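Local atomic coordinates of bacteriocin immunity protein (Pseudomonas aeruginosa, PDB entry 4UHP), a protein that binds the DNase domain of the bacteriocin pyocin AP41 in an ultra-high-affinity complex and so probably shields the producing cell from its own toxin. Residues L16-I19 and E20-K24; S32-E35 and K36-K40. One frame throughout, in Å; residues are numbered along the deposited sequence.

Contact 1 (L16-I19 and E20-K24)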
ATOM      1  N   LEU D  16      -3.733 -17.724  10.145  1.00 28.94           N
ATOM      2  CA  LEU D  16      -4.069 -16.513  10.887  1.00 31.86           C
ATOM      3  C   LEU D  16      -2.804 -15.814  11.375  1.00 33.44           C
ATOM      4  O   LEU D  16      -2.734 -14.587  11.410  1.00 32.38           O
ATOM      5  CB  LEU D  16      -4.978 -16.847  12.072  1.00 35.32           C
ATOM      6  CG  LEU D  16      -5.387 -15.685  12.980  1.00 34.97           C
ATOM      7  CD1 LEU D  16      -6.241 -14.682  12.218  1.00 32.75           C
ATOM      8  CD2 LEU D  16      -6.118 -16.193  14.213  1.00 37.54           C
ATOM      9  N   GLU D  17      -1.809 -16.615  11.743  1.00 34.67           N
ATOM     10  CA  GLU D  17      -0.513 -16.117  12.191  1.00 35.32           C
ATOM     11  C   GLU D  17       0.150 -15.233  11.138  1.00 33.06           C
ATOM     12  O   GLU D  17       0.739 -14.199  11.464  1.00 36.45           O
ATOM     13  CB  GLU D  17       0.397 -17.296  12.549  1.00 43.25           C
ATOM     14  CG  GLU D  17       1.821 -16.919  12.901  1.00 54.25           C
ATOM     15  CD  GLU D  17       2.594 -18.073  13.508  1.00 60.16           C
ATOM     16  OE1 GLU D  17       2.070 -19.208  13.502  1.00 61.10           O
ATOM     17  OE2 GLU D  17       3.720 -17.844  13.998  1.00 63.90           O
ATOM     18  N   ILE D  18       0.047 -15.642   9.878  1.00 25.83           N
ATOM     19  CA  ILE D  18       0.593 -14.869   8.768  1.00 26.36           C
ATOM     20  C   ILE D  18      -0.201 -13.586   8.545  1.00 28.12           C
ATOM     21  O   ILE D  18       0.375 -12.516   8.326  1.00 24.52           O
ATOM     22  CB  ILE D  18       0.604 -15.689   7.461  1.00 28.48           C
ATOM     23  CG1 ILE D  18       1.511 -16.911   7.599  1.00 31.86           C
ATOM     24  CG2 ILE D  18       1.049 -14.832   6.288  1.00 27.19           C
ATOM     25  CD1 ILE D  18       1.583 -17.749   6.345  1.00 36.49           C
ATOM     26  N   ILE D  19      -1.526 -13.698   8.604  1.00 25.62           N
ATOM     27  CA  ILE D  19      -2.400 -12.558   8.359  1.00 23.64           C
ATOM     28  C   ILE D  19      -2.201 -11.457   9.403  1.00 24.71           C
ATOM     29  O   ILE D  19      -2.248 -10.268   9.082  1.00 18.23           O
ATOM     30  CB  ILE D  19      -3.879 -12.983   8.338  1.00 22.61           C
ATOM     31  CG1 ILE D  19      -4.093 -14.097   7.312  1.00 23.15           C
ATOM     32  CG2 ILE D  19      -4.769 -11.800   8.008  1.00 21.42           C
ATOM     33  CD1 ILE D  19      -3.632 -13.726   5.915  1.00 19.37           C
ATOM     34  N   GLU D  20      -1.954 -11.857  10.646  1.00 25.72           N
ATOM     35  CA  GLU D  20      -1.737 -10.903  11.729  1.00 29.23           C
ATOM     36  C   GLU D  20      -0.537  -9.997  11.453  1.00 30.05           C
ATOM     37  O   GLU D  20      -0.455  -8.884  11.970  1.00 23.03           O
ATOM     38  CB  GLU D  20      -1.545 -11.642  13.055  1.00 35.22           C
ATOM     39  CG  GLU D  20      -2.824 -12.245  13.613  1.00 42.03           C
ATOM     40  CD  GLU D  20      -2.579 -13.146  14.808  1.00 49.11           C
ATOM     41  OE1 GLU D  20      -1.421 -13.570  15.010  1.00 52.33           O
ATOM     42  OE2 GLU D  20      -3.548 -13.437  15.540  1.00 51.96           O
ATOM     43  N   GLU D  21       0.383 -10.477  10.624  1.00 24.93           N
ATOM     44  CA  GLU D  21       1.594  -9.730  10.310  1.00 29.24           C
ATOM     45  C   GLU D  21       1.279  -8.517   9.429  1.00 23.87           C
ATOM     46  O   GLU D  21       2.103  -7.615   9.280  1.00 26.99           O
ATOM     47  CB  GLU D  21       2.618 -10.650   9.636  1.00 34.98           C
ATOM     48  CG  GLU D  21       4.051 -10.148   9.691  1.00 41.63           C
ATOM     49  CD  GLU D  21       5.077 -11.271   9.633  1.00 40.36           C
ATOM     50  OE1 GLU D  21       4.697 -12.445   9.838  1.00 38.79           O
ATOM     51  OE2 GLU D  21       6.264 -10.979   9.378  1.00 39.52           O
ATOM     52  N   PHE D  22       0.077  -8.491   8.860  1.00 23.58           N
ATOM     53  CA  PHE D  22      -0.377  -7.346   8.077  1.00 23.16           C
ATOM     54  C   PHE D  22      -0.979  -6.254   8.962  1.00 29.19           C
ATOM     55  O   PHE D  22      -1.514  -5.265   8.461  1.00 27.73           O
ATOM     56  CB  PHE D  22      -1.399  -7.787   7.026  1.00 18.99           C
ATOM     57  CG  PHE D  22      -0.821  -8.662   5.953  1.00 22.90           C
ATOM     58  CD1 PHE D  22      -0.247  -8.108   4.823  1.00 25.24           C
ATOM     59  CD2 PHE D  22      -0.844 -10.040   6.080  1.00 28.94           C
ATOM     60  CE1 PHE D  22       0.290  -8.911   3.837  1.00 29.42           C
ATOM     61  CE2 PHE D  22      -0.309 -10.848   5.097  1.00 32.00           C
ATOM     62  CZ  PHE D  22       0.260 -10.283   3.974  1.00 31.19           C
ATOM     63  N   PHE D  23      -0.881  -6.434  10.275  1.00 22.83           N
ATOM     64  CA  PHE D  23      -1.448  -5.481  11.224  1.00 28.93           C
ATOM     65  C   PHE D  23      -0.450  -5.108  12.315  1.00 23.96           C
ATOM     66  O   PHE D  23      -0.610  -4.093  12.988  1.00 26.50           O
ATOM     67  CB  PHE D  23      -2.719  -6.052  11.861  1.00 26.88           C
ATOM     68  CG  PHE D  23      -3.844  -6.260  10.886  1.00 22.58           C
ATOM     69  CD1 PHE D  23      -3.926  -7.422  10.137  1.00 26.45           C
ATOM     70  CD2 PHE D  23      -4.826  -5.296  10.726  1.00 23.21           C
ATOM     71  CE1 PHE D  23      -4.962  -7.616   9.238  1.00 28.24           C
ATOM     72  CE2 PHE D  23      -5.866  -5.484   9.833  1.00 23.94           C
ATOM     73  CZ  PHE D  23      -5.932  -6.647   9.086  1.00 26.04           C
ATOM     74  N   LYS D  24       0.570  -5.941  12.491  1.00 36.67           N
ATOM     75  CA  LYS D  24       1.588  -5.726  13.513  1.00 36.08           C
ATOM     76  C   LYS D  24       2.968  -6.060  12.966  1.00 35.18           C
ATOM     77  O   LYS D  24       3.094  -6.741  11.947  1.00 34.69           O
ATOM     78  CB  LYS D  24       1.303  -6.576  14.757  1.00 43.58           C
ATOM     79  CG  LYS D  24       1.966  -7.948  14.735  1.00 51.98           C
ATOM     80  CD  LYS D  24       1.663  -8.730  16.003  1.00 59.67           C
ATOM     81  CE  LYS D  24       0.588  -9.779  15.763  1.00 60.96           C
ATOM     82  NZ  LYS D  24       0.610 -10.854  16.794  1.00 64.06           N
TER
HETATM   83  O   HOH W   1       3.686 -14.613  11.218  1.00 37.84           O

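Contact 2 (S32-E35 and K36-K40)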
ATOM      1  N   SER D  32      13.279  -1.177   4.124  1.00 46.42           N
ATOM      2  CA  SER D  32      13.211  -1.957   2.896  1.00 43.76           C
ATOM      3  C   SER D  32      13.096  -3.455   3.162  1.00 39.60           C
ATOM      4  O   SER D  32      12.441  -4.169   2.408  1.00 40.41           O
ATOM      5  CB  SER D  32      14.433  -1.674   2.020  1.00 46.52           C
ATOM      6  OG  SER D  32      15.640  -1.887   2.732  1.00 48.86           O
ATOM      7  N   GLU D  33      13.727  -3.931   4.232  1.00 40.14           N
ATOM      8  CA  GLU D  33      13.684  -5.354   4.561  1.00 39.75           C
ATOM      9  C   GLU D  33      12.291  -5.780   5.000  1.00 40.04           C
ATOM     10  O   GLU D  33      11.843  -6.885   4.688  1.00 38.77           O
ATOM     11  CB  GLU D  33      14.697  -5.690   5.655  1.00 43.65           C
ATOM     12  CG  GLU D  33      16.134  -5.701   5.177  1.00 52.51           C
ATOM     13  CD  GLU D  33      17.065  -6.378   6.160  1.00 61.02           C
ATOM     14  OE1 GLU D  33      16.681  -6.536   7.339  1.00 62.03           O
ATOM     15  OE2 GLU D  33      18.181  -6.757   5.750  1.00 67.66           O
ATOM     16  N   LEU D  34      11.616  -4.903   5.734  1.00 34.99           N
ATOM     17  CA  LEU D  34      10.252  -5.168   6.161  1.00 35.95           C
ATOM     18  C   LEU D  34       9.337  -5.219   4.948  1.00 34.62           C
ATOM     19  O   LEU D  34       8.481  -6.096   4.838  1.00 30.82           O
ATOM     20  CB  LEU D  34       9.772  -4.103   7.147  1.00 33.02           C
ATOM     21  CG  LEU D  34       8.312  -4.206   7.592  1.00 37.52           C
ATOM     22  CD1 LEU D  34       8.042  -5.548   8.256  1.00 29.62           C
ATOM     23  CD2 LEU D  34       7.953  -3.062   8.527  1.00 32.80           C
ATOM     24  N   GLU D  35       9.541  -4.282   4.030  1.00 35.34           N
ATOM     25  CA  GLU D  35       8.691  -4.177   2.852  1.00 33.79           C
ATOM     26  C   GLU D  35       8.828  -5.395   1.947  1.00 31.15           C
ATOM     27  O   GLU D  35       7.840  -5.879   1.399  1.00 29.06           O
ATOM     28  CB  GLU D  35       9.009  -2.904   2.068  1.00 33.35           C
ATOM     29  CG  GLU D  35       8.009  -2.615   0.966  1.00 40.04           C
ATOM     30  CD  GLU D  35       7.980  -1.155   0.575  1.00 40.51           C
ATOM     31  OE1 GLU D  35       8.938  -0.427   0.912  1.00 44.95           O
ATOM     32  OE2 GLU D  35       6.992  -0.731  -0.060  1.00 36.40           O
ATOM     33  N   LYS D  36      10.052  -5.891   1.792  1.00 32.58           N
ATOM     34  CA  LYS D  36      10.281  -7.052   0.939  1.00 36.61           C
ATOM     35  C   LYS D  36       9.711  -8.324   1.566  1.00 34.92           C
ATOM     36  O   LYS D  36       9.333  -9.255   0.854  1.00 38.25           O
ATOM     37  CB  LYS D  36      11.772  -7.221   0.643  1.00 43.99           C
ATOM     38  CG  LYS D  36      12.378  -6.057  -0.129  1.00 58.27           C
ATOM     39  CD  LYS D  36      13.250  -6.539  -1.276  1.00 69.09           C
ATOM     40  CE  LYS D  36      13.028  -5.704  -2.530  1.00 73.93           C
ATOM     41  NZ  LYS D  36      11.954  -6.269  -3.393  1.00 74.93           N
ATOM     42  N   ARG D  37       9.643  -8.364   2.892  1.00 30.51           N
ATOM     43  CA  ARG D  37       8.986  -9.479   3.566  1.00 32.25           C
ATOM     44  C   ARG D  37       7.477  -9.410   3.358  1.00 32.64           C
ATOM     45  O   ARG D  37       6.836 -10.417   3.062  1.00 26.96           O
ATOM     46  CB  ARG D  37       9.305  -9.500   5.063  1.00 33.94           C
ATOM     47  CG  ARG D  37       8.388 -10.436   5.843  1.00 35.71           C
ATOM     48  CD  ARG D  37       8.916 -10.776   7.226  1.00 36.77           C
ATOM     49  NE  ARG D  37       8.015 -11.704   7.905  1.00 38.93           N
ATOM     50  CZ  ARG D  37       8.053 -13.025   7.760  1.00 42.40           C
ATOM     51  NH1 ARG D  37       8.959 -13.583   6.968  1.00 47.27           N
ATOM     52  NH2 ARG D  37       7.189 -13.790   8.410  1.00 40.15           N
ATOM     53  N   MET D  38       6.909  -8.219   3.514  1.00 25.28           N
ATOM     54  CA  MET D  38       5.475  -8.049   3.320  1.00 23.29           C
ATOM     55  C   MET D  38       5.110  -8.269   1.851  1.00 28.99           C
ATOM     56  O   MET D  38       4.048  -8.814   1.548  1.00 27.04           O
ATOM     57  CB  MET D  38       5.024  -6.669   3.799  1.00 28.71           C
ATOM     58  CG  MET D  38       5.311  -6.405   5.272  1.00 23.79           C
ATOM     59  SD  MET D  38       4.816  -7.764   6.361  1.00 26.07           S
ATOM     60  CE  MET D  38       3.053  -7.823   6.057  1.00 24.49           C
ATOM     61  N   ASP D  39       5.996  -7.857   0.946  1.00 25.67           N
ATOM     62  CA  ASP D  39       5.831  -8.150  -0.476  1.00 26.93           C
ATOM     63  C   ASP D  39       5.686  -9.656  -0.686  1.00 28.97           C
ATOM     64  O   ASP D  39       4.788 -10.112  -1.395  1.00 26.68           O
ATOM     65  CB  ASP D  39       7.017  -7.620  -1.288  1.00 30.05           C
ATOM     66  CG  ASP D  39       6.964  -6.113  -1.493  1.00 30.85           C
ATOM     67  OD1 ASP D  39       6.157  -5.443  -0.818  1.00 29.16           O
ATOM     68  OD2 ASP D  39       7.739  -5.594  -2.325  1.00 34.61           O
ATOM     69  N   LYS D  40       6.571 -10.420  -0.052  1.00 27.79           N
ATOM     70  CA  LYS D  40       6.557 -11.873  -0.163  1.00 31.69           C
ATOM     71  C   LYS D  40       5.278 -12.479   0.414  1.00 28.68           C
ATOM     72  O   LYS D  40       4.724 -13.423  -0.148  1.00 27.50           O
ATOM     73  CB  LYS D  40       7.775 -12.475   0.543  1.00 34.93           C
ATOM     74  CG  LYS D  40       7.836 -13.994   0.472  1.00 44.09           C
ATOM     75  CD  LYS D  40       8.893 -14.564   1.402  1.00 47.87           C
ATOM     76  CE  LYS D  40       8.862 -16.084   1.392  1.00 52.74           C
ATOM     77  NZ  LYS D  40       9.845 -16.668   2.346  1.00 60.50           N
TER

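Contact 1 (L16-I19 and E20-K24)
Glu-20 lies one helical turn on from Leu-16, and its side chain runs back along that turn. CB stands near the Leu-16 carbonyl, and CG presses closer, 3.2 Å from Leu-16 O. CG is anti to the carbonyl carbon of Glu-20 (chi1 -73°), which places it beside its own backbone N, the group that donates to the same Leu-16 O at 2.9 Å. Beyond CG the chain is extended, and the carboxylate divides its surroundings: OE2 rests 3.9 Å from Leu-16 CG, while OE1 passes Glu-17 CA. OE1 also forms a salt bridge with Lys-26 and a long one with Lys-24 NZ. After Glu-20 the backbone bonds shorten their span to three residues, Glu-21 N to Ile-18 O and Phe-22 N to Ile-19 O. Ile-19 O also meets the Phe-23 ring at its edge, 3.5 Å from CD1. Ile-19 and Phe-22 pack on helix 31-49 of this four-helix immunity protein, Ile-19 also on Ile-71 of helix 68-81. A water donates to Glu-17 O and to Glu-21 OE1 (2.8 Å), while Glu-21 OE2 pairs with Arg-37; gripped through both oxygens, this buried carboxylate is probably held charged and fixed.

Contact 2 (S32-E35 and K36-K40)
Lys-36, Arg-37, Met-38 and Asp-39 each donate a backbone N-H to the carbonyl four residues earlier, from Ser-32 O through Glu-35 O, with Asp-39 N to Glu-35 O at 2.7 Å. This is the regular i to i+4 ladder of an alpha-helix, here in the first half of helix 31-49 of the four-helix immunity fold. Leu-34 and Met-38 lie alongside each other and point the same way, with Leu-34 CD1 4.1 Å from Met-38 CG. Met-38 keeps CG close to the backbone (chi1 -59°), 3.2 Å from Leu-34 O, and then bends at its next two torsions, which carries its sulfur and methyl away from this turn and toward Phe-22. Arg-37 leaves on a different side, its chain stretched from CG to NE to reach Glu-21. Lys-36 lies beside the acids Glu-35 and Asp-39, with its CG 3.2 Å from Ser-32 O before the bent chain leads the ammonium away. The side chains of the two acids slant across one another, with the carboxylate planes turned 71° apart, and Glu-35 OE2 stays 4.8 Å from Asp-39 OD1. Two like charges so near would probably disfavour each other in isolation, but both acids form salt bridges with basic side chains of the neighbouring chain, the pyocin DNase, which should offset the cost. Aromatic and apolar side chains of that chain also pack against them. The acids therefore belong to the surface that grips the toxin. Asp-39 has CG anti to its carbonyl carbon, which folds the carboxylate back over the preceding turn and leaves OD1 2.8 Å from Glu-35 O, a close approach of two acceptors.

How the contacts relate
The two contacts illustrate how one local pattern, neighbours a helical turn apart, serves different ends according to place. Contact 1 lies about 8 Å from the centre of the protein, centre to centre, against about 15 Å for contact 2; of eight touching residues in each, three are buried and one exposed in contact 1, three and three in contact 2. Contact 1 lies at the C-terminal end of helix 12-19 and the residues that follow, contact 2 within helix 31-49. Glu-20 and Glu-21 find basic partners in their own chain, whereas Glu-35 and Asp-39 are met by the toxin. The contacts join through the Glu-21 to Arg-37 salt bridge and where Met-38 CE packs 3.5 Å from Phe-22 CD1.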